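Local structure of aminotransferase, class IV (Brucella abortus, 4TVI) at residues 124-129 / 141-146; 64-69 / 79-84; 104-109 / 145-150. The protein binds pyridoxal 5'-phosphate and probably catalyses transfer of the amino group of leucine, isoleucine and valine to 2-oxoglutarate. All coordinates share one frame; numbering follows the deposited sequence.

Overall arrangement
All three contacts involve one antiparallel sheet, where strand 120-128 runs between 64-70 and 143-151. Contact 1 pairs two of these strands; contact 2 sets helix 78-91 against strand 64-70, outermost in the sheet within this chain, and contact 3 lays helix 100-111 over strand 143-151. All are buried, with a partly exposed residue or two: the acids at the turn end of contact 1, Arg84 in contact 2, Leu106 in contact 3. Their chemistry differs: backbone bonds and aromatic packing in contact 1, a charged network leading to the cofactor in contact 2, whose centre lies about 9 Å from the centre of the chain, and apolar packing in contact 3. Contacts 1 and 3 share Phe145 and Ala146.

Contact 1. Residues 124-129 / 141-146; sequences PMYWAE and SSTDFA
Trp127 lays its indole over the backbone of the partner strand: Asp144 O sits above one ring face, 3.6 Å from CE3, and Asp144 CB makes a CH-pi contact with the six-membered ring. Ala146 CB meets the ring at its edge, 3.7 Å from CH2. With CG between the backbone N and the carbonyl carbon (chi1 70°), the indole reaches over the neighbouring strand. On the other face of the sheet, CE1 of Tyr126 comes 3.5 Å from Phe145 CD1, the rings inclined at 55°. Between the two faces, strands 124-128 and 143-146 run antiparallel. Met125 and Ala146 form one hydrogen-bonded pair, Trp127 and Asp144 the next; here Asp144 N reaches Trp127 O at 2.9 Å and 165°. Further out, Trp127 NE1 makes a nearly straight bond (2.9 Å) in the indole plane to Glu129 OE2, met from above the carboxylate plane, helping hold the ring's rotation. Glu129 OE1 is held by Ser55, OE2 also by Arg49 of the second subunit; Lys40 pairs with Asp144 OD2. One water donates to both Glu129 OE2 and Asp144 OD2, at 2.6 Å each. With two cations and a shared water, the neighbouring carboxylates are probably stabilised as anions.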
loop_
_atom_site.group_PDB
_atom_site.type_symbol
_atom_site.label_atom_id
_atom_site.label_comp_id
_atom_site.label_asym_id
_atom_site.label_seq_id
_atom_site.Cartn_x
_atom_site.Cartn_y
_atom_site.Cartn_z
ATOM N N PRO A 124 15.644 6.094 -4.681
ATOM C CA PRO A 124 15.603 4.895 -5.524
ATOM C C PRO A 124 14.243 4.206 -5.425
ATOM O O PRO A 124 13.658 4.199 -4.342
ATOM C CB PRO A 124 16.702 4.001 -4.935
ATOM C CG PRO A 124 17.471 4.871 -3.990
ATOM C CD PRO A 124 16.520 5.910 -3.515
ATOM N N MET A 125 13.754 3.637 -6.523
ATOM C CA MET A 125 12.448 2.980 -6.516
ATOM C C MET A 125 12.430 1.710 -7.371
ATOM O O MET A 125 12.933 1.698 -8.494
ATOM C CB MET A 125 11.368 3.946 -7.004
ATOM C CG MET A 125 11.078 5.096 -6.050
ATOM S SD MET A 125 9.915 6.297 -6.728
ATOM C CE MET A 125 10.859 6.936 -8.111
ATOM N N TYR A 126 11.855 0.647 -6.820
ATOM C CA TYR A 126 11.635 -0.609 -7.531
ATOM C C TYR A 126 10.147 -0.937 -7.520
ATOM O O TYR A 126 9.465 -0.648 -6.539
ATOM C CB TYR A 126 12.378 -1.771 -6.880
ATOM C CG TYR A 126 13.861 -1.882 -7.130
ATOM C CD1 TYR A 126 14.367 -2.071 -8.410
ATOM C CD2 TYR A 126 14.752 -1.877 -6.068
ATOM C CE1 TYR A 126 15.732 -2.207 -8.626
ATOM C CE2 TYR A 126 16.105 -2.014 -6.272
ATOM C CZ TYR A 126 16.595 -2.177 -7.551
ATOM O OH TYR A 126 17.954 -2.316 -7.741
ATOM N N TRP A 127 9.656 -1.561 -8.587
ATOM C CA TRP A 127 8.256 -1.971 -8.664
ATOM C C TRP A 127 8.054 -3.031 -9.748
ATOM O O TRP A 127 8.891 -3.194 -10.635
ATOM C CB TRP A 127 7.360 -0.766 -8.937
ATOM C CG TRP A 127 7.517 -0.219 -10.331
ATOM C CD1 TRP A 127 6.766 -0.537 -11.429
ATOM C CD2 TRP A 127 8.496 0.731 -10.774
ATOM N NE1 TRP A 127 7.213 0.163 -12.526
ATOM C CE2 TRP A 127 8.276 0.946 -12.152
ATOM C CE3 TRP A 127 9.537 1.420 -10.141
ATOM C CZ2 TRP A 127 9.053 1.827 -12.905
ATOM C CZ3 TRP A 127 10.312 2.296 -10.895
ATOM C CH2 TRP A 127 10.065 2.489 -12.262
ATOM N N ALA A 128 6.934 -3.741 -9.687
ATOM C CA ALA A 128 6.628 -4.742 -10.705
ATOM C C ALA A 128 5.747 -4.153 -11.795
ATOM O O ALA A 128 4.757 -3.483 -11.503
ATOM C CB ALA A 128 5.954 -5.952 -10.083
ATOM N N GLU A 129 6.112 -4.400 -13.052
ATOM C CA GLU A 129 5.286 -3.964 -14.174
ATOM C C GLU A 129 4.136 -4.938 -14.446
ATOM O O GLU A 129 3.074 -4.528 -14.910
ATOM C CB GLU A 129 6.122 -3.801 -15.445
ATOM C CG GLU A 129 6.884 -2.497 -15.531
ATOM C CD GLU A 129 5.966 -1.300 -15.693
ATOM O OE1 GLU A 129 4.848 -1.472 -16.231
ATOM O OE2 GLU A 129 6.359 -0.188 -15.279
ATOM N N SER A 141 10.322 -11.018 -12.441
ATOM C CA SER A 141 11.132 -10.730 -13.611
ATOM C C SER A 141 10.695 -9.440 -14.305
ATOM O O SER A 141 11.397 -8.938 -15.174
ATOM C CB SER A 141 11.073 -11.900 -14.593
ATOM O OG SER A 141 9.733 -12.182 -14.961
ATOM N N SER A 142 9.530 -8.914 -13.935
ATOM C CA SER A 142 9.029 -7.686 -14.540
ATOM C C SER A 142 9.406 -6.461 -13.714
ATOM O O SER A 142 8.911 -5.362 -13.963
ATOM C CB SER A 142 7.510 -7.748 -14.713
ATOM O OG SER A 142 6.850 -7.629 -13.464
ATOM N N THR A 143 10.306 -6.647 -12.751
ATOM C CA THR A 143 10.770 -5.550 -11.903
ATOM C C THR A 143 11.468 -4.467 -12.720
ATOM O O THR A 143 12.282 -4.769 -13.600
ATOM C CB THR A 143 11.736 -6.054 -10.807
ATOM O OG1 THR A 143 11.048 -6.985 -9.960
ATOM C CG2 THR A 143 12.245 -4.898 -9.954
ATOM N N ASP A 144 11.111 -3.210 -12.460
ATOM C CA ASP A 144 11.777 -2.085 -13.103
ATOM C C ASP A 144 12.288 -1.103 -12.050
ATOM O O ASP A 144 11.933 -1.195 -10.877
ATOM C CB ASP A 144 10.838 -1.383 -14.088
ATOM C CG ASP A 144 11.590 -0.686 -15.215
ATOM O OD1 ASP A 144 12.838 -0.584 -15.139
ATOM O OD2 ASP A 144 10.937 -0.257 -16.187
ATOM N N PHE A 145 13.109 -0.152 -12.483
ATOM C CA PHE A 145 13.792 0.753 -11.568
ATOM C C PHE A 145 13.690 2.206 -12.008
ATOM O O PHE A 145 13.622 2.504 -13.203
ATOM C CB PHE A 145 15.263 0.340 -11.450
ATOM C CG PHE A 145 16.116 1.294 -10.657
ATOM C CD1 PHE A 145 16.155 1.223 -9.273
ATOM C CD2 PHE A 145 16.910 2.233 -11.296
ATOM C CE1 PHE A 145 16.950 2.085 -8.543
ATOM C CE2 PHE A 145 17.713 3.101 -10.567
ATOM C CZ PHE A 145 17.732 3.027 -9.192
ATOM N N ALA A 146 13.675 3.109 -11.037
ATOM C CA ALA A 146 13.819 4.530 -11.321
ATOM C C ALA A 146 14.501 5.211 -10.143
ATOM O O ALA A 146 14.268 4.854 -8.987
ATOM C CB ALA A 146 12.475 5.174 -11.618
HETATM O O HOH W 1 8.521 0.730 -16.449
#

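Contact 2. Residues 64-69 / 79-84; sequences VFDGAR and DRHSAR
This is a salt bridge to the buried Asp66, backed by a histidine-carboxylate hydrogen bond, joining helix 78-91 to the break in strand 64-70, outermost in the antiparallel sheet within this chain of a class-IV aminotransferase. Asp66, in that break, extends its carboxylate to His81 and Arg84 on one side of the helix. Arg84 grips it side-on: NE reaches OD2 at 2.7 Å and 174°, while NH2 reaches OD1 at 3.0 Å. Both nitrogens come from the syn side, NH2 well out of the carboxylate plane, the two flat groups 28° apart. A bend at chi3 (62°) turns the NE/NH2 edge of the guanidinium to the acid, the two side chains crossing at about a right angle. NH1 bonds the phosphate oxygen OP1 of the cofactor-bearing modified lysine at position 180, which makes Asp66 a second-shell partner of the phosphate, consistent with a part in orienting Arg84. The carboxylate and the phosphate share the guanidinium, whose positive charge would probably offset part of both. Ile241 of helix 241-252 packs against His81 and Arg84. Gly67 O lies over one face of the imidazole, 3.0 Å from His81 CE1, and Ala68 CB touches His81 CB at 4.0 Å. Asp66 OD1 gathers three donors: Arg84 NH2, His81 ND1 at 2.8 Å nearly along the C-O axis, and Gly67 N at 2.8 Å from the anti side.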
loop_
_atom_site.group_PDB
_atom_site.type_symbol
_atom_site.label_atom_id
_atom_site.label_comp_id
_atom_site.label_asym_id
_atom_site.label_seq_id
_atom_site.Cartn_x
_atom_site.Cartn_y
_atom_site.Cartn_z
ATOM N N VAL A 64 8.571 -0.255 -3.913
ATOM C CA VAL A 64 9.384 0.046 -2.742
ATOM C C VAL A 64 10.277 1.236 -3.048
ATOM O O VAL A 64 10.518 1.554 -4.216
ATOM C CB VAL A 64 10.257 -1.141 -2.322
ATOM C CG1 VAL A 64 9.386 -2.321 -1.960
ATOM C CG2 VAL A 64 11.214 -1.511 -3.440
ATOM N N PHE A 65 10.779 1.886 -2.004
ATOM C CA PHE A 65 11.618 3.058 -2.187
ATOM C C PHE A 65 12.606 3.203 -1.041
ATOM O O PHE A 65 12.471 2.551 -0.009
ATOM C CB PHE A 65 10.753 4.316 -2.299
ATOM C CG PHE A 65 10.086 4.711 -1.012
ATOM C CD1 PHE A 65 8.912 4.093 -0.605
ATOM C CD2 PHE A 65 10.631 5.701 -0.207
ATOM C CE1 PHE A 65 8.293 4.455 0.579
ATOM C CE2 PHE A 65 10.019 6.068 0.981
ATOM C CZ PHE A 65 8.847 5.445 1.375
ATOM N N ASP A 66 13.603 4.060 -1.226
ATOM C CA ASP A 66 14.460 4.450 -0.117
ATOM C C ASP A 66 14.733 5.942 -0.205
ATOM O O ASP A 66 14.112 6.651 -1.005
ATOM C CB ASP A 66 15.760 3.649 -0.107
ATOM C CG ASP A 66 16.226 3.323 1.301
ATOM O OD1 ASP A 66 16.710 4.244 1.992
ATOM O OD2 ASP A 66 16.096 2.149 1.718
ATOM N N GLY A 67 15.626 6.431 0.645
ATOM C CA GLY A 67 15.936 7.845 0.650
ATOM C C GLY A 67 17.331 8.127 1.151
ATOM O O GLY A 67 17.673 7.757 2.274
ATOM N N ALA A 68 18.144 8.765 0.315
ATOM C CA ALA A 68 19.440 9.267 0.756
ATOM C C ALA A 68 19.478 10.784 0.593
ATOM O O ALA A 68 18.549 11.379 0.042
ATOM C CB ALA A 68 20.564 8.611 -0.021
ATOM N N ARG A 69 20.552 11.412 1.059
ATOM C CA ARG A 69 20.615 12.871 1.065
ATOM C C ARG A 69 21.985 13.410 0.668
ATOM O O ARG A 69 23.011 12.971 1.187
ATOM C CB ARG A 69 20.243 13.405 2.449
ATOM C CG ARG A 69 19.806 14.864 2.480
ATOM C CD ARG A 69 18.367 15.039 2.003
ATOM N NE ARG A 69 17.807 16.314 2.440
ATOM C CZ ARG A 69 17.821 17.428 1.715
ATOM N NH1 ARG A 69 18.368 17.424 0.507
ATOM N NH2 ARG A 69 17.291 18.546 2.197
ATOM N N ASP A 79 25.587 4.422 0.827
ATOM C CA ASP A 79 25.798 3.013 0.532
ATOM C C ASP A 79 24.764 2.146 1.243
ATOM O O ASP A 79 24.234 1.201 0.657
ATOM C CB ASP A 79 27.219 2.578 0.911
ATOM C CG ASP A 79 27.582 2.913 2.356
ATOM O OD1 ASP A 79 26.961 3.815 2.954
ATOM O OD2 ASP A 79 28.506 2.271 2.894
ATOM N N ARG A 80 24.462 2.482 2.495
ATOM C CA ARG A 80 23.483 1.719 3.267
ATOM C C ARG A 80 22.075 1.896 2.703
ATOM O O ARG A 80 21.322 0.935 2.588
ATOM C CB ARG A 80 23.505 2.132 4.741
ATOM C CG ARG A 80 24.849 1.944 5.429
ATOM C CD ARG A 80 24.664 1.827 6.929
ATOM N NE ARG A 80 23.948 0.605 7.300
ATOM C CZ ARG A 80 23.401 0.395 8.494
ATOM N NH1 ARG A 80 23.480 1.331 9.431
ATOM N NH2 ARG A 80 22.774 -0.745 8.753
ATOM N N HIS A 81 21.731 3.130 2.353
ATOM C CA HIS A 81 20.429 3.423 1.765
ATOM C C HIS A 81 20.259 2.726 0.416
ATOM O O HIS A 81 19.167 2.259 0.085
ATOM C CB HIS A 81 20.235 4.936 1.616
ATOM C CG HIS A 81 19.923 5.637 2.901
ATOM N ND1 HIS A 81 18.738 5.450 3.583
ATOM C CD2 HIS A 81 20.636 6.530 3.631
ATOM C CE1 HIS A 81 18.733 6.199 4.670
ATOM N NE2 HIS A 81 19.876 6.862 4.724
ATOM N N SER A 82 21.341 2.656 -0.355
ATOM C CA SER A 82 21.312 1.973 -1.647
ATOM C C SER A 82 21.054 0.487 -1.458
ATOM O O SER A 82 20.260 -0.117 -2.189
ATOM C CB SER A 82 22.623 2.181 -2.404
ATOM O OG SER A 82 22.823 3.553 -2.685
ATOM N N ALA A 83 21.712 -0.094 -0.458
ATOM C CA ALA A 83 21.577 -1.517 -0.187
ATOM C C ALA A 83 20.166 -1.871 0.279
ATOM O O ALA A 83 19.642 -2.927 -0.072
ATOM C CB ALA A 83 22.598 -1.956 0.850
ATOM N N ARG A 84 19.557 -1.006 1.085
ATOM C CA ARG A 84 18.254 -1.328 1.648
ATOM C C ARG A 84 17.175 -1.353 0.579
ATOM O O ARG A 84 16.213 -2.112 0.690
ATOM C CB ARG A 84 17.866 -0.339 2.752
ATOM C CG ARG A 84 16.606 -0.762 3.522
ATOM C CD ARG A 84 16.359 0.132 4.728
ATOM N NE ARG A 84 16.120 1.519 4.342
ATOM C CZ ARG A 84 15.995 2.520 5.208
ATOM N NH1 ARG A 84 16.104 2.290 6.511
ATOM N NH2 ARG A 84 15.775 3.755 4.772
#

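Contact 3. Residues 104-109 / 145-150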
loop_
_atom_site.group_PDB
_atom_site.type_symbol
_atom_site.label_atom_id
_atom_site.label_comp_id
_atom_site.label_asym_id
_atom_site.label_seq_id
_atom_site.Cartn_x
_atom_site.Cartn_y
_atom_site.Cartn_z
ATOM N N GLU A 104 24.339 3.251 -6.005
ATOM C CA GLU A 104 25.162 4.311 -5.432
ATOM C C GLU A 104 25.929 5.059 -6.521
ATOM O O GLU A 104 25.958 6.290 -6.537
ATOM C CB GLU A 104 26.139 3.746 -4.399
ATOM C CG GLU A 104 27.128 4.777 -3.876
ATOM C CD GLU A 104 28.006 4.248 -2.750
ATOM O OE1 GLU A 104 27.796 3.101 -2.305
ATOM O OE2 GLU A 104 28.904 4.991 -2.301
ATOM N N ALA A 105 26.544 4.303 -7.424
ATOM C CA ALA A 105 27.319 4.878 -8.520
ATOM C C ALA A 105 26.431 5.730 -9.422
ATOM O O ALA A 105 26.813 6.821 -9.843
ATOM C CB ALA A 105 27.996 3.782 -9.321
ATOM N N LEU A 106 25.240 5.222 -9.710
ATOM C CA LEU A 106 24.269 5.939 -10.528
ATOM C C LEU A 106 23.815 7.226 -9.834
ATOM O O LEU A 106 23.675 8.273 -10.469
ATOM C CB LEU A 106 23.070 5.040 -10.825
ATOM C CG LEU A 106 22.042 5.568 -11.824
ATOM C CD1 LEU A 106 22.673 5.704 -13.199
ATOM C CD2 LEU A 106 20.830 4.653 -11.864
ATOM N N ALA A 107 23.594 7.140 -8.526
ATOM C CA ALA A 107 23.210 8.308 -7.737
ATOM C C ALA A 107 24.263 9.412 -7.831
ATOM O O ALA A 107 23.935 10.582 -8.031
ATOM C CB ALA A 107 22.985 7.915 -6.286
ATOM N N ARG A 108 25.531 9.032 -7.701
ATOM C CA ARG A 108 26.616 10.004 -7.742
ATOM C C ARG A 108 26.717 10.658 -9.117
ATOM O O ARG A 108 27.066 11.834 -9.234
ATOM C CB ARG A 108 27.952 9.355 -7.364
ATOM C CG ARG A 108 27.969 8.800 -5.943
ATOM C CD ARG A 108 29.381 8.518 -5.448
ATOM N NE ARG A 108 29.350 7.879 -4.134
ATOM C CZ ARG A 108 29.251 8.530 -2.979
ATOM N NH1 ARG A 108 29.168 9.855 -2.961
ATOM N NH2 ARG A 108 29.222 7.852 -1.837
ATOM N N GLU A 109 26.412 9.886 -10.155
ATOM C CA GLU A 109 26.411 10.411 -11.512
ATOM C C GLU A 109 25.291 11.432 -11.666
ATOM O O GLU A 109 25.493 12.516 -12.219
ATOM C CB GLU A 109 26.261 9.277 -12.535
ATOM C CG GLU A 109 27.493 8.393 -12.651
ATOM C CD GLU A 109 27.283 7.175 -13.530
ATOM O OE1 GLU A 109 26.124 6.892 -13.905
ATOM O OE2 GLU A 109 28.283 6.491 -13.842
ATOM N N PHE A 145 13.109 -0.152 -12.483
ATOM C CA PHE A 145 13.792 0.753 -11.568
ATOM C C PHE A 145 13.690 2.206 -12.008
ATOM O O PHE A 145 13.622 2.504 -13.203
ATOM C CB PHE A 145 15.263 0.340 -11.450
ATOM C CG PHE A 145 16.116 1.294 -10.657
ATOM C CD1 PHE A 145 16.155 1.223 -9.273
ATOM C CD2 PHE A 145 16.910 2.233 -11.296
ATOM C CE1 PHE A 145 16.950 2.085 -8.543
ATOM C CE2 PHE A 145 17.713 3.101 -10.567
ATOM C CZ PHE A 145 17.732 3.027 -9.192
ATOM N N ALA A 146 13.675 3.109 -11.037
ATOM C CA ALA A 146 13.819 4.530 -11.321
ATOM C C ALA A 146 14.501 5.211 -10.143
ATOM O O ALA A 146 14.268 4.854 -8.987
ATOM C CB ALA A 146 12.475 5.174 -11.618
ATOM N N LEU A 147 15.364 6.173 -10.446
ATOM C CA LEU A 147 16.080 6.921 -9.420
ATOM C C LEU A 147 15.755 8.404 -9.546
ATOM O O LEU A 147 16.169 9.061 -10.501
ATOM C CB LEU A 147 17.585 6.690 -9.542
ATOM C CG LEU A 147 18.485 7.402 -8.531
ATOM C CD1 LEU A 147 18.110 7.008 -7.102
ATOM C CD2 LEU A 147 19.937 7.078 -8.821
ATOM N N CYS A 148 15.015 8.929 -8.579
ATOM C CA CYS A 148 14.550 10.309 -8.651
ATOM C C CYS A 148 15.347 11.222 -7.723
ATOM O O CYS A 148 15.394 11.007 -6.506
ATOM C CB CYS A 148 13.057 10.376 -8.307
ATOM S SG CYS A 148 12.321 12.019 -8.480
ATOM N N LEU A 149 15.972 12.235 -8.312
ATOM C CA LEU A 149 16.740 13.219 -7.559
ATOM C C LEU A 149 16.040 14.566 -7.574
ATOM O O LEU A 149 15.747 15.112 -8.643
ATOM C CB LEU A 149 18.154 13.372 -8.125
ATOM C CG LEU A 149 18.975 12.101 -8.340
ATOM C CD1 LEU A 149 20.400 12.458 -8.729
ATOM C CD2 LEU A 149 18.944 11.201 -7.122
ATOM N N GLU A 150 15.759 15.091 -6.387
ATOM C CA GLU A 150 15.104 16.387 -6.257
ATOM C C GLU A 150 15.960 17.375 -5.473
ATOM O O GLU A 150 16.430 17.069 -4.374
ATOM C CB GLU A 150 13.740 16.237 -5.583
ATOM C CG GLU A 150 12.932 17.528 -5.545
ATOM C CD GLU A 150 11.522 17.317 -5.017
ATOM O OE1 GLU A 150 11.215 16.186 -4.580
ATOM O OE2 GLU A 150 10.724 18.277 -5.039
#
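Ala107 and Leu147 stand where helix 104-109 comes nearest strand 145-150, their CA atoms 7.5 Å apart, with the segment axes 9.7 Å apart at closest and their directions 37° from parallel. No hydrogen bond crosses between the two segments; the joint is made by apolar side chains. From the strand, Phe145, Leu147 and Leu149 all project toward the helix, alternate residues presenting one face of the sheet. In Leu147, CG anti to the backbone N (chi1 -180°) points toward the helix, and chi2 brings the CD2 methyl foremost, where it rests 3.7 Å from Ala107 CA and 4.1 Å from Ala107 CB. The small alanine lets the leucine methyl come right up to the helix backbone. Leu106 answers from the helix, sliding past Leu147 in the opposite direction, so that its branch carbon CG lies 4.0 Å from Leu147 CD2. Leu106 also brings its CD2 to the rim of the Phe145 ring, approaching CE2 at 3.7 Å near the ring plane. At the other end of the strand segment, Leu149 CD1 comes 4.1 Å from Ala107 O, a looser touch. On the helix side turned from the strand, Arg108 NH2 forms a salt bridge with Glu104 OE2 one turn earlier, at 2.9 Å. Around this apolar patch, strand 143-151 is flanked in the sheet by 35-39 and 120-128: Leu106 also touches Tyr38 of the first, and Leu149 packs on Val120 and Ile122 of the second. Helix 78-91 lies beside helix 100-111, with Leu78 against both Glu104 and Arg108 and Ser82 against Glu104, placing the two helices together on this side of the sheet.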